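PDB 4IVN: transcriptional regulator from Vibrio vulnificus, which probably represses transcription of the nan operon for sialic acid catabolism and binds N-acetylmannosamine 6-phosphate through its SIS domain. Local coordinates for residues Lys20-Val25 and Val55-Arg60; Met62-Lys65 and Asp69-Met72; Val121-Gln126 and Ser219-Val224; Ile157-Thr162 and Asp176-Val181; Ala225-Gly230 and Ala236-Val241. One frame throughout, in Å; residues are numbered along the deposited sequence.

How the contacts relate
Contacts 1 and 2 belong to the helix-turn-helix region, contacts 3, 4 and 5 to the SIS domain. Contacts 1 and 4 are buried and largely apolar: aliphatic branches between two helices in the first, with exposed Arg57 at the margin, and two aromatic rings beside a sheet in the second. Contacts 2, 3 and 5 are partly buried and mix packing with polar bonds. Contact 1 passes into contact 2 through the end of helix 52-61, where Arg60 and Lys65 meet. Contacts 3 and 4 reach the same parallel sheet and touch through Val124, Leu177 and Phe179. Contact 5 continues the chain from strand 221-224 of contact 3 into the ligand pocket. Arg71 of contact 2 packs on its Glu229 and Gly230.

Contact 1: Lys20-Val25 and Val55-Arg60; sequences KKLRVV and VVRLCR
Leu22 and Val25 of helix 20-36 pack on Leu58 of helix 52-61. Leu22 CD1 lies 4.1 Å from Leu58 CB and 3.8 Å from the backbone N of Leu58. The two leucine side chains slide past each other in opposite directions. Val25 does the same one turn on. Its CG1 stands anti to the backbone N (chi1 -179°), and this branch meets Leu58 CD2 at 3.3 Å. That is tighter than usual for two carbons. Leu58 is thus held by Leu22 at its CB and by Val25 at one methyl.

Leu22 also packs against a charged group. Arg57 is bent at chi3, which folds its guanidinium back over Leu22. Leu22 CD1 sits 4.2 Å above the centre of one guanidinium face. Leu22 CD2 is 4.0 Å from Arg57 NH1. Arg57 therefore lines the exposed margin of an otherwise buried patch.

Phe18 touches Leu58, and Thr54 touches both Leu22 and Val25. The short helix segments approach to 9.5 Å and cross at -84°. The two nearly perpendicular helices form part of the small apolar core of the RpiR-type helix-turn-helix domain.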
# COMPACT_ATOMS: atom_id res chain seq x y z
N LYS A 20 -31.74 7.91 -32.35
CA LYS A 20 -32.43 7.65 -31.08
C LYS A 20 -31.54 6.89 -30.08
O LYS A 20 -31.49 7.23 -28.90
CB LYS A 20 -33.78 6.91 -31.25
CG LYS A 20 -34.48 6.71 -29.90
CD LYS A 20 -36.00 6.62 -29.95
CE LYS A 20 -36.46 5.24 -29.50
NZ LYS A 20 -37.94 5.20 -29.32
N LYS A 21 -30.88 5.84 -30.56
CA LYS A 21 -30.14 4.99 -29.67
C LYS A 21 -29.00 5.82 -29.02
O LYS A 21 -28.82 5.83 -27.77
CB LYS A 21 -29.62 3.75 -30.41
CG LYS A 21 -29.38 2.52 -29.53
CD LYS A 21 -29.57 1.20 -30.30
CE LYS A 21 -28.63 0.07 -29.85
NZ LYS A 21 -28.48 -0.31 -28.40
N LEU A 22 -28.25 6.53 -29.86
CA LEU A 22 -27.19 7.45 -29.39
C LEU A 22 -27.75 8.56 -28.45
O LEU A 22 -27.09 8.94 -27.49
CB LEU A 22 -26.40 8.03 -30.58
CG LEU A 22 -25.09 7.43 -31.13
CD1 LEU A 22 -24.73 6.04 -30.66
CD2 LEU A 22 -25.13 7.42 -32.65
N ARG A 23 -28.97 9.04 -28.73
CA ARG A 23 -29.65 10.11 -27.95
C ARG A 23 -29.91 9.66 -26.53
O ARG A 23 -29.82 10.46 -25.60
CB ARG A 23 -31.01 10.54 -28.54
CG ARG A 23 -30.93 11.53 -29.70
CD ARG A 23 -32.29 12.18 -30.05
NE ARG A 23 -32.08 13.56 -30.51
CZ ARG A 23 -32.19 14.66 -29.74
NH1 ARG A 23 -32.55 14.58 -28.46
NH2 ARG A 23 -31.94 15.85 -30.27
N VAL A 24 -30.23 8.37 -26.39
CA VAL A 24 -30.48 7.82 -25.06
C VAL A 24 -29.19 7.95 -24.25
O VAL A 24 -29.19 8.37 -23.09
CB VAL A 24 -30.90 6.34 -25.17
CG1 VAL A 24 -30.74 5.64 -23.84
CG2 VAL A 24 -32.38 6.26 -25.66
N VAL A 25 -28.07 7.61 -24.89
CA VAL A 25 -26.80 7.67 -24.16
C VAL A 25 -26.39 9.12 -23.97
O VAL A 25 -25.88 9.48 -22.90
CB VAL A 25 -25.66 6.93 -24.93
CG1 VAL A 25 -24.36 6.99 -24.12
CG2 VAL A 25 -26.02 5.47 -25.21
N VAL A 55 -22.14 3.04 -27.05
CA VAL A 55 -21.47 4.04 -26.22
C VAL A 55 -20.21 4.50 -26.96
O VAL A 55 -19.96 5.70 -27.04
CB VAL A 55 -21.11 3.41 -24.84
CG1 VAL A 55 -20.33 4.38 -23.96
CG2 VAL A 55 -22.37 2.96 -24.11
N VAL A 56 -19.45 3.53 -27.50
CA VAL A 56 -18.23 3.84 -28.24
C VAL A 56 -18.56 4.73 -29.44
O VAL A 56 -17.87 5.75 -29.68
CB VAL A 56 -17.48 2.57 -28.72
CG1 VAL A 56 -16.32 2.95 -29.58
CG2 VAL A 56 -16.96 1.70 -27.56
N ARG A 57 -19.61 4.38 -30.19
CA ARG A 57 -19.98 5.15 -31.35
C ARG A 57 -20.32 6.57 -30.97
O ARG A 57 -19.87 7.51 -31.63
CB ARG A 57 -21.10 4.47 -32.18
CG ARG A 57 -21.17 4.95 -33.62
CD ARG A 57 -22.29 4.26 -34.42
NE ARG A 57 -22.94 3.23 -33.60
CZ ARG A 57 -24.26 3.03 -33.52
NH1 ARG A 57 -25.09 3.77 -34.26
NH2 ARG A 57 -24.73 2.07 -32.71
N LEU A 58 -21.06 6.77 -29.89
CA LEU A 58 -21.30 8.13 -29.39
C LEU A 58 -19.94 8.86 -29.15
O LEU A 58 -19.67 9.96 -29.69
CB LEU A 58 -22.17 8.09 -28.12
CG LEU A 58 -22.41 9.42 -27.40
CD1 LEU A 58 -23.20 10.34 -28.29
CD2 LEU A 58 -23.17 9.30 -26.10
N CYS A 59 -19.07 8.24 -28.32
CA CYS A 59 -17.76 8.76 -28.07
C CYS A 59 -17.04 9.15 -29.36
O CYS A 59 -16.57 10.29 -29.47
CB CYS A 59 -16.91 7.76 -27.19
SG CYS A 59 -17.75 7.69 -25.57
N ARG A 60 -16.94 8.24 -30.33
CA ARG A 60 -16.18 8.61 -31.52
C ARG A 60 -16.89 9.65 -32.40
O ARG A 60 -16.24 10.52 -32.97
CB ARG A 60 -15.82 7.38 -32.33
CG ARG A 60 -14.96 6.43 -31.53
CD ARG A 60 -14.51 5.26 -32.38
NE ARG A 60 -13.66 4.42 -31.52
CZ ARG A 60 -13.51 3.09 -31.62
NH1 ARG A 60 -14.16 2.41 -32.54
NH2 ARG A 60 -12.68 2.45 -30.78

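Contact 2: Met62-Lys65 and Asp69-Met72; sequences MGYK and DFRM
Asp69 and Phe70 take hold of Tyr64 and Lys65 from the first turn of helix 67-78. The one hydrogen bond across the contact runs from Lys65 N to Asp69 OD2, at 2.8 Å. It is nearly straight (167° at the hydrogen) and uses the anti lone pair. Asp69 CG is anti to the backbone N (chi1 -172°), which carries the carboxylate to Lys65 N. The same OD2 lies 3.3 Å from Tyr64 CB, and the carboxylate borders the Tyr64 ring at its edge.

Phe70 turns its edge to the face of Tyr64 in an offset edge-to-face pair, with the ring planes at 82°. Phe70 CA makes a CH-pi contact over the Tyr64 face, 4.1 Å from the ring centroid. Met62 SD meets the edge of the Phe70 ring at CE2, 4.3 Å away.

This is the connection between two helices of the RpiR-type DNA-binding domain. A Schellman motif ends helix 52-61, with Gly63 at positive phi as its C-prime residue. Tyr64 N bonds Cys59 O, and Gly63 N bonds Arg60 O.

Farther out, Leu7 touches the side chains of both Tyr64 and Phe70, and Arg10 bonds Met62 O. Ile273 of the second subunit packs on Asp69.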
# COMPACT_ATOMS: atom_id res chain seq x y z
N MET A 62 -18.29 12.02 -31.39
CA MET A 62 -18.08 13.31 -30.75
C MET A 62 -16.65 13.70 -30.89
O MET A 62 -16.26 14.72 -30.34
CB MET A 62 -18.44 13.28 -29.29
CG MET A 62 -19.82 12.72 -29.05
SD MET A 62 -20.37 13.92 -27.88
CE MET A 62 -20.71 15.24 -29.07
N GLY A 63 -15.88 12.90 -31.65
CA GLY A 63 -14.50 13.25 -31.95
C GLY A 63 -13.50 12.73 -30.93
O GLY A 63 -12.37 13.19 -30.90
N TYR A 64 -13.89 11.78 -30.08
CA TYR A 64 -12.94 11.19 -29.12
C TYR A 64 -12.49 9.86 -29.64
O TYR A 64 -13.12 9.35 -30.56
CB TYR A 64 -13.58 11.02 -27.74
CG TYR A 64 -13.87 12.34 -27.15
CD1 TYR A 64 -12.89 13.08 -26.50
CD2 TYR A 64 -15.12 12.92 -27.34
CE1 TYR A 64 -13.14 14.34 -26.00
CE2 TYR A 64 -15.39 14.19 -26.85
CZ TYR A 64 -14.40 14.89 -26.20
OH TYR A 64 -14.74 16.12 -25.71
N LYS A 65 -11.43 9.30 -29.07
CA LYS A 65 -10.92 8.01 -29.52
C LYS A 65 -11.79 6.87 -29.05
O LYS A 65 -11.76 5.78 -29.67
CB LYS A 65 -9.48 7.77 -29.09
CG LYS A 65 -8.50 8.52 -29.97
CD LYS A 65 -7.53 9.33 -29.15
CE LYS A 65 -6.99 10.45 -30.02
NZ LYS A 65 -7.04 11.75 -29.30
N ASP A 69 -11.12 8.10 -23.33
CA ASP A 69 -10.76 9.48 -23.82
C ASP A 69 -11.89 10.51 -23.54
O ASP A 69 -11.70 11.59 -22.97
CB ASP A 69 -10.58 9.39 -25.33
CG ASP A 69 -10.03 10.66 -25.91
OD1 ASP A 69 -9.28 11.42 -25.22
OD2 ASP A 69 -10.36 10.94 -27.09
N PHE A 70 -13.08 10.16 -23.99
CA PHE A 70 -14.33 10.89 -23.62
C PHE A 70 -14.47 11.11 -22.12
O PHE A 70 -14.73 12.25 -21.67
CB PHE A 70 -15.53 10.11 -24.16
CG PHE A 70 -16.85 10.72 -23.78
CD1 PHE A 70 -17.40 10.46 -22.56
CD2 PHE A 70 -17.54 11.54 -24.70
CE1 PHE A 70 -18.63 11.04 -22.19
CE2 PHE A 70 -18.76 12.12 -24.37
CZ PHE A 70 -19.31 11.84 -23.10
N ARG A 71 -14.32 10.03 -21.31
CA ARG A 71 -14.58 10.16 -19.88
C ARG A 71 -13.52 11.12 -19.25
O ARG A 71 -13.83 11.92 -18.39
CB ARG A 71 -14.51 8.80 -19.21
CG ARG A 71 -15.16 8.79 -17.81
CD ARG A 71 -14.98 7.38 -17.23
NE ARG A 71 -13.61 7.26 -16.72
CZ ARG A 71 -13.22 6.53 -15.65
NH1 ARG A 71 -14.09 5.79 -14.98
NH2 ARG A 71 -11.92 6.51 -15.29
N MET A 72 -12.27 11.02 -19.70
CA MET A 72 -11.22 11.96 -19.25
C MET A 72 -11.61 13.44 -19.58
O MET A 72 -11.55 14.33 -18.69
CB MET A 72 -9.91 11.62 -20.00
CG MET A 72 -8.69 12.51 -19.69
SD MET A 72 -7.90 12.08 -18.08
CE MET A 72 -8.61 13.45 -17.17

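Contact 3: Val121-Gln126 and Ser219-Val224; sequences VERVHQ and STEMLV
Arg123 reaches from helix 114-126 toward Thr220, just before strand 221-224, and Glu221, its first residue. In the SIS domain this strand is outermost in a parallel sheet of the chain, and the helix lies against the sheet. The Arg123 side chain bridges the two.

Its CB points toward the strand. CG stands anti to the carbonyl carbon (chi1 -66°), and the chain runs extended from there to NE. Arg123 CD passes 4.4 Å from Glu221 OE2, and the closer contacts begin at NE. NE gives a weak hydrogen bond to Glu221 OE2, 3.4 Å long and 161° at the hydrogen. It forms part of a salt bridge. OE2 lies near the guanidinium plane, at its edge, although the carboxylate plane is turned 49° from it. Arg123 CZ lies 3.7 Å from Thr220 CG2, which sits over one face toward the rim.

Glu221 has a second partner: its OE1 forms a salt bridge with Arg119. Thr220 OG1 bonds the backbone N of Val204, and Pro203 touches both Arg123 and Thr220. The acid is thus shared by two arginines, which probably favours its charged form. At the tip of Arg123, NH2 comes within 3.6 Å of Thr220 CG2.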
# COMPACT_ATOMS: atom_id res chain seq x y z
N VAL A 121 -10.85 -17.68 -0.45
CA VAL A 121 -9.97 -18.32 0.55
C VAL A 121 -9.62 -19.73 0.21
O VAL A 121 -8.44 -20.12 0.25
CB VAL A 121 -10.65 -18.39 1.90
CG1 VAL A 121 -9.81 -19.31 2.85
CG2 VAL A 121 -10.83 -16.95 2.47
N GLU A 122 -10.64 -20.51 -0.19
CA GLU A 122 -10.40 -21.90 -0.53
C GLU A 122 -9.53 -22.04 -1.77
O GLU A 122 -8.62 -22.85 -1.79
CB GLU A 122 -11.77 -22.58 -0.75
CG GLU A 122 -11.86 -24.05 -0.41
CD GLU A 122 -11.04 -24.43 0.80
OE1 GLU A 122 -11.10 -23.72 1.86
OE2 GLU A 122 -10.33 -25.48 0.66
N ARG A 123 -9.80 -21.24 -2.79
CA ARG A 123 -8.90 -21.20 -3.98
C ARG A 123 -7.42 -20.92 -3.62
O ARG A 123 -6.52 -21.61 -4.09
CB ARG A 123 -9.44 -20.19 -4.96
CG ARG A 123 -10.81 -20.70 -5.51
CD ARG A 123 -11.20 -20.08 -6.83
NE ARG A 123 -12.57 -20.41 -7.29
CZ ARG A 123 -12.86 -21.35 -8.19
NH1 ARG A 123 -11.90 -22.14 -8.70
NH2 ARG A 123 -14.13 -21.50 -8.60
N VAL A 124 -7.19 -19.91 -2.80
CA VAL A 124 -5.85 -19.61 -2.33
C VAL A 124 -5.22 -20.78 -1.58
O VAL A 124 -4.06 -21.19 -1.83
CB VAL A 124 -5.83 -18.34 -1.50
CG1 VAL A 124 -4.38 -18.08 -0.98
CG2 VAL A 124 -6.30 -17.16 -2.39
N HIS A 125 -6.01 -21.39 -0.74
CA HIS A 125 -5.53 -22.51 0.05
C HIS A 125 -5.08 -23.61 -0.88
O HIS A 125 -3.99 -24.16 -0.68
CB HIS A 125 -6.61 -23.01 0.99
CG HIS A 125 -6.19 -24.25 1.72
ND1 HIS A 125 -5.15 -24.27 2.54
CD2 HIS A 125 -6.65 -25.58 1.63
CE1 HIS A 125 -4.96 -25.53 3.02
NE2 HIS A 125 -5.89 -26.32 2.49
N GLN A 126 -5.88 -23.90 -1.91
CA GLN A 126 -5.56 -24.97 -2.87
C GLN A 126 -4.38 -24.61 -3.80
O GLN A 126 -3.70 -25.51 -4.34
CB GLN A 126 -6.77 -25.36 -3.75
CG GLN A 126 -8.02 -25.88 -2.99
CD GLN A 126 -7.76 -27.14 -2.13
OE1 GLN A 126 -6.89 -27.95 -2.46
NE2 GLN A 126 -8.50 -27.29 -1.03
N SER A 219 -13.30 -12.94 -14.92
CA SER A 219 -13.00 -13.16 -13.48
C SER A 219 -13.78 -14.33 -12.97
O SER A 219 -15.00 -14.42 -13.26
CB SER A 219 -13.40 -11.92 -12.66
OG SER A 219 -12.62 -10.81 -13.03
N THR A 220 -13.11 -15.27 -12.29
CA THR A 220 -13.79 -16.41 -11.66
C THR A 220 -14.53 -15.87 -10.42
O THR A 220 -15.59 -16.35 -10.09
CB THR A 220 -12.81 -17.57 -11.31
OG1 THR A 220 -12.00 -17.86 -12.46
CG2 THR A 220 -13.50 -18.90 -10.95
N GLU A 221 -13.88 -14.97 -9.68
CA GLU A 221 -14.44 -14.33 -8.52
C GLU A 221 -14.05 -12.84 -8.50
O GLU A 221 -13.07 -12.46 -9.14
CB GLU A 221 -13.83 -14.94 -7.23
CG GLU A 221 -13.84 -16.49 -7.12
CD GLU A 221 -15.21 -17.15 -6.80
OE1 GLU A 221 -16.21 -16.40 -6.57
OE2 GLU A 221 -15.26 -18.46 -6.73
N MET A 222 -14.74 -12.01 -7.71
CA MET A 222 -14.34 -10.59 -7.62
C MET A 222 -14.50 -10.14 -6.17
O MET A 222 -15.44 -10.55 -5.53
CB MET A 222 -15.32 -9.70 -8.40
CG MET A 222 -14.96 -9.40 -9.84
SD MET A 222 -15.29 -7.64 -10.26
CE MET A 222 -14.32 -7.51 -11.77
N LEU A 223 -13.62 -9.29 -5.69
CA LEU A 223 -13.88 -8.62 -4.40
C LEU A 223 -13.84 -7.16 -4.80
O LEU A 223 -13.01 -6.80 -5.60
CB LEU A 223 -12.82 -8.94 -3.36
CG LEU A 223 -12.85 -10.33 -2.74
CD1 LEU A 223 -11.87 -10.44 -1.58
CD2 LEU A 223 -14.26 -10.75 -2.31
N VAL A 224 -14.80 -6.38 -4.33
CA VAL A 224 -14.99 -4.99 -4.74
C VAL A 224 -14.80 -4.06 -3.57
O VAL A 224 -15.50 -4.14 -2.60
CB VAL A 224 -16.40 -4.84 -5.37
CG1 VAL A 224 -16.73 -3.35 -5.64
CG2 VAL A 224 -16.46 -5.71 -6.64

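Contact 4: Ile157-Thr162 and Asp176-Val181; sequences IMFEDT and DLWFAV
Phe159 and Trp178 bring the rims of their rings together, and theirs is the close contact between the segments. The aromatic interaction is a marginal one. The two six-membered rings are near parallel, with their planes 22° apart. They are slid well past each other, and the centroids are 5.9 Å apart. The rings therefore barely overlap, and neither lies stacked on the other.

The touching is done by ring carbons. Phe159 CE1 meets Trp178 CZ3 at 3.7 Å and Trp178 CH2 at 3.8 Å. Phe159 CD1 is next, 4.1 Å from Trp178 CZ3. Both side chains leave the same side of the sheet. In both, CG is anti to the carbonyl carbon, and the similar chi1 values, -62° for Phe159 and -69° for Trp178, turn the rings so that their rims meet over strand 129-133. Within its own segment, Phe159 also carries Ile157 CD1 over one face, 3.5 Å above the plane and toward the rim.

A polar anchor fixes the far side of the indole. Trp178 NE1 bonds Ser172 OG, which also bonds Asp176 OD2.

Strands 156-159 and 176-181 run parallel in the SIS-domain sheet, with strand 129-133 between them. The two rings reach across that middle strand. Helix 162-170 covers the two side chains: Ser168 touches both, and Leu164 and Ala165 pack on Phe159.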
# COMPACT_ATOMS: atom_id res chain seq x y z
N ILE A 157 3.95 -14.35 -7.07
CA ILE A 157 4.71 -13.36 -7.81
C ILE A 157 3.81 -12.21 -8.21
O ILE A 157 2.71 -12.42 -8.77
CB ILE A 157 5.32 -13.96 -9.07
CG1 ILE A 157 6.11 -12.89 -9.84
CG2 ILE A 157 4.21 -14.43 -9.95
CD1 ILE A 157 6.88 -13.51 -10.93
N MET A 158 4.26 -11.00 -7.92
CA MET A 158 3.62 -9.81 -8.46
C MET A 158 4.35 -9.34 -9.76
O MET A 158 5.56 -9.15 -9.76
CB MET A 158 3.57 -8.76 -7.35
CG MET A 158 3.03 -7.39 -7.71
SD MET A 158 1.43 -7.49 -8.45
CE MET A 158 1.33 -5.85 -9.21
N PHE A 159 3.62 -9.15 -10.86
CA PHE A 159 4.22 -8.58 -12.10
C PHE A 159 3.74 -7.11 -12.25
O PHE A 159 2.50 -6.87 -12.34
CB PHE A 159 3.67 -9.35 -13.33
CG PHE A 159 3.99 -10.83 -13.38
CD1 PHE A 159 3.17 -11.76 -12.75
CD2 PHE A 159 5.08 -11.30 -14.12
CE1 PHE A 159 3.42 -13.14 -12.86
CE2 PHE A 159 5.36 -12.65 -14.17
CZ PHE A 159 4.51 -13.57 -13.57
N GLU A 160 4.61 -6.11 -12.40
CA GLU A 160 4.07 -4.91 -13.22
C GLU A 160 4.60 -4.87 -14.67
O GLU A 160 4.13 -3.92 -15.50
CB GLU A 160 4.27 -3.50 -12.57
CG GLU A 160 3.83 -3.49 -11.13
CD GLU A 160 4.85 -4.09 -10.22
OE1 GLU A 160 5.93 -4.51 -10.71
OE2 GLU A 160 4.59 -4.13 -9.01
N ASP A 161 5.57 -5.80 -14.96
CA ASP A 161 5.86 -6.02 -16.40
C ASP A 161 4.72 -6.84 -17.04
O ASP A 161 4.65 -8.07 -16.81
CB ASP A 161 7.24 -6.63 -16.68
CG ASP A 161 7.56 -6.64 -18.19
OD1 ASP A 161 8.76 -6.58 -18.70
OD2 ASP A 161 6.53 -6.67 -18.95
N THR A 162 3.87 -6.21 -17.80
CA THR A 162 2.60 -6.85 -18.30
C THR A 162 2.90 -7.76 -19.48
O THR A 162 2.08 -8.61 -19.80
CB THR A 162 1.53 -5.82 -18.64
OG1 THR A 162 2.16 -4.79 -19.37
CG2 THR A 162 0.98 -5.14 -17.34
N ASP A 176 -2.33 -23.40 -10.64
CA ASP A 176 -2.04 -21.90 -10.58
C ASP A 176 -3.34 -21.16 -10.18
O ASP A 176 -4.43 -21.64 -10.47
CB ASP A 176 -1.59 -21.34 -11.95
CG ASP A 176 -0.32 -21.95 -12.43
OD1 ASP A 176 0.39 -22.49 -11.54
OD2 ASP A 176 0.02 -21.84 -13.66
N LEU A 177 -3.23 -19.93 -9.67
CA LEU A 177 -4.36 -19.03 -9.43
C LEU A 177 -3.82 -17.59 -9.72
O LEU A 177 -2.67 -17.26 -9.39
CB LEU A 177 -4.71 -19.04 -7.93
CG LEU A 177 -5.63 -17.95 -7.29
CD1 LEU A 177 -7.02 -18.22 -7.84
CD2 LEU A 177 -5.77 -18.09 -5.78
N TRP A 178 -4.64 -16.75 -10.36
CA TRP A 178 -4.24 -15.35 -10.69
C TRP A 178 -5.09 -14.33 -9.99
O TRP A 178 -6.29 -14.50 -9.92
CB TRP A 178 -4.38 -15.08 -12.15
CG TRP A 178 -3.34 -15.88 -12.85
CD1 TRP A 178 -3.41 -17.23 -13.25
CD2 TRP A 178 -2.05 -15.43 -13.17
NE1 TRP A 178 -2.21 -17.62 -13.80
CE2 TRP A 178 -1.35 -16.58 -13.79
CE3 TRP A 178 -1.40 -14.18 -13.08
CZ2 TRP A 178 -0.04 -16.46 -14.28
CZ3 TRP A 178 -0.08 -14.08 -13.56
CH2 TRP A 178 0.57 -15.20 -14.17
N PHE A 179 -4.47 -13.25 -9.50
CA PHE A 179 -5.21 -12.09 -9.04
C PHE A 179 -4.96 -10.91 -10.00
O PHE A 179 -3.81 -10.60 -10.35
CB PHE A 179 -4.66 -11.71 -7.70
CG PHE A 179 -5.25 -12.54 -6.58
CD1 PHE A 179 -4.65 -13.73 -6.23
CD2 PHE A 179 -6.41 -12.15 -5.93
CE1 PHE A 179 -5.14 -14.51 -5.19
CE2 PHE A 179 -6.93 -12.95 -4.91
CZ PHE A 179 -6.34 -14.14 -4.60
N ALA A 180 -6.03 -10.29 -10.46
CA ALA A 180 -5.94 -9.14 -11.40
C ALA A 180 -6.33 -7.99 -10.51
O ALA A 180 -7.46 -7.94 -10.07
CB ALA A 180 -6.97 -9.32 -12.59
N VAL A 181 -5.37 -7.09 -10.20
CA VAL A 181 -5.62 -5.92 -9.36
C VAL A 181 -5.75 -4.66 -10.20
O VAL A 181 -4.79 -4.22 -10.85
CB VAL A 181 -4.46 -5.69 -8.33
CG1 VAL A 181 -4.84 -4.54 -7.33
CG2 VAL A 181 -4.18 -7.05 -7.63

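Contact 5: Ala225-Gly230 and Ala236-Val241; sequences AARPEG and AFASKV
Ser239 turns its hydroxyl to the backbone of Arg227, and Lys240 sends its ammonium group to Glu229. These contacts tie the loop after strand 221-224 to the first turn of helix 237-257. The loop belongs to the sugar-phosphate pocket of the SIS domain: Gly230 touches the bound N-acetylmannosamine 6-phosphate.

Ser239 OG gives a hydrogen bond of 2.7 Å to Arg227 O. The donor is tilted 24° from the carbonyl plane. Arg227 CB packs against the same hydroxyl. The rest of Arg227 bends away along the helix, with CD 4.1 Å from Ala238 CB. Its guanidinium goes to Asp107 and Ser104 of helix 93-111.

Glu229 and Lys240 meet at about a right angle. Glu229 is extended beyond CG. Lys240 starts away from the loop, but bends at chi2 (-58°) and chi3 (102°) bring NZ back to the carboxylate. The salt bridge between Glu229 OE2 and Lys240 NZ spans 3.4 Å. Glu229 OE2 accepts from Gly235 N, and Lys240 NZ is hydrogen-bonded to Ser183 OG, of the ligand pocket.

One water joins Ala226 O to Ala238 O. Another accepts from Lys240 NZ at 2.8 Å and lies 2.9 Å from Glu229 OE1, bridging the two.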
# COMPACT_ATOMS: atom_id res chain seq x y z
N ALA A 225 -13.85 -3.15 -3.65
CA ALA A 225 -13.63 -2.12 -2.60
C ALA A 225 -14.48 -0.88 -2.94
O ALA A 225 -14.78 -0.66 -4.14
CB ALA A 225 -12.09 -1.76 -2.63
N ALA A 226 -14.82 -0.05 -1.95
CA ALA A 226 -15.54 1.18 -2.15
C ALA A 226 -14.71 2.22 -2.85
O ALA A 226 -13.51 2.06 -3.06
CB ALA A 226 -16.08 1.72 -0.81
N ARG A 227 -15.37 3.29 -3.27
CA ARG A 227 -14.73 4.43 -4.01
C ARG A 227 -14.14 4.08 -5.36
O ARG A 227 -12.92 4.03 -5.47
CB ARG A 227 -13.59 5.07 -3.23
CG ARG A 227 -13.95 5.24 -1.78
CD ARG A 227 -14.27 6.70 -1.45
NE ARG A 227 -15.72 6.85 -1.30
CZ ARG A 227 -16.47 6.34 -0.30
NH1 ARG A 227 -15.99 5.64 0.70
NH2 ARG A 227 -17.77 6.56 -0.32
N PRO A 228 -15.00 4.01 -6.41
CA PRO A 228 -14.56 3.84 -7.78
C PRO A 228 -13.62 4.97 -8.13
O PRO A 228 -13.84 6.12 -7.75
CB PRO A 228 -15.84 4.06 -8.57
CG PRO A 228 -16.97 3.77 -7.68
CD PRO A 228 -16.48 4.02 -6.28
N GLU A 229 -12.58 4.70 -8.92
CA GLU A 229 -11.70 5.82 -9.33
C GLU A 229 -12.27 6.53 -10.54
O GLU A 229 -12.98 5.90 -11.31
CB GLU A 229 -10.30 5.24 -9.71
CG GLU A 229 -9.66 4.75 -8.43
CD GLU A 229 -8.22 4.45 -8.57
OE1 GLU A 229 -7.76 4.13 -9.69
OE2 GLU A 229 -7.53 4.47 -7.54
N GLY A 230 -11.93 7.80 -10.76
CA GLY A 230 -12.35 8.56 -11.97
C GLY A 230 -11.04 9.00 -12.64
O GLY A 230 -9.96 8.74 -12.08
N ALA A 236 -6.05 7.48 -5.47
CA ALA A 236 -6.51 8.13 -4.27
C ALA A 236 -6.41 7.16 -3.10
O ALA A 236 -6.76 5.96 -3.19
CB ALA A 236 -8.00 8.61 -4.39
N PHE A 237 -5.99 7.68 -1.96
CA PHE A 237 -5.77 6.76 -0.85
C PHE A 237 -7.12 6.16 -0.38
O PHE A 237 -7.19 5.02 0.00
CB PHE A 237 -5.04 7.52 0.26
CG PHE A 237 -4.82 6.75 1.52
CD1 PHE A 237 -4.22 5.48 1.52
CD2 PHE A 237 -5.24 7.30 2.76
CE1 PHE A 237 -3.97 4.80 2.72
CE2 PHE A 237 -4.98 6.60 3.94
CZ PHE A 237 -4.38 5.38 3.93
N ALA A 238 -8.20 6.89 -0.50
CA ALA A 238 -9.46 6.34 -0.10
C ALA A 238 -9.89 5.13 -1.01
O ALA A 238 -10.52 4.18 -0.53
CB ALA A 238 -10.54 7.44 0.01
N SER A 239 -9.46 5.11 -2.27
CA SER A 239 -9.70 3.95 -3.14
C SER A 239 -8.74 2.78 -2.84
O SER A 239 -9.17 1.61 -2.78
CB SER A 239 -9.56 4.33 -4.59
OG SER A 239 -10.59 5.26 -4.86
N LYS A 240 -7.49 3.08 -2.59
CA LYS A 240 -6.51 2.04 -2.35
C LYS A 240 -6.68 1.43 -0.95
O LYS A 240 -6.39 0.26 -0.75
CB LYS A 240 -5.09 2.61 -2.47
CG LYS A 240 -4.70 3.16 -3.87
CD LYS A 240 -4.83 2.12 -5.03
CE LYS A 240 -6.09 2.32 -5.86
NZ LYS A 240 -6.06 1.44 -7.13
N VAL A 241 -7.16 2.21 0.01
CA VAL A 241 -7.23 1.69 1.36
C VAL A 241 -8.26 0.57 1.40
O VAL A 241 -8.06 -0.44 2.07
CB VAL A 241 -7.44 2.80 2.42
CG1 VAL A 241 -8.91 3.21 2.48
CG2 VAL A 241 -6.99 2.28 3.79
O HOH W 1 -11.80 1.91 -0.79
O HOH W 2 -5.40 2.48 -9.64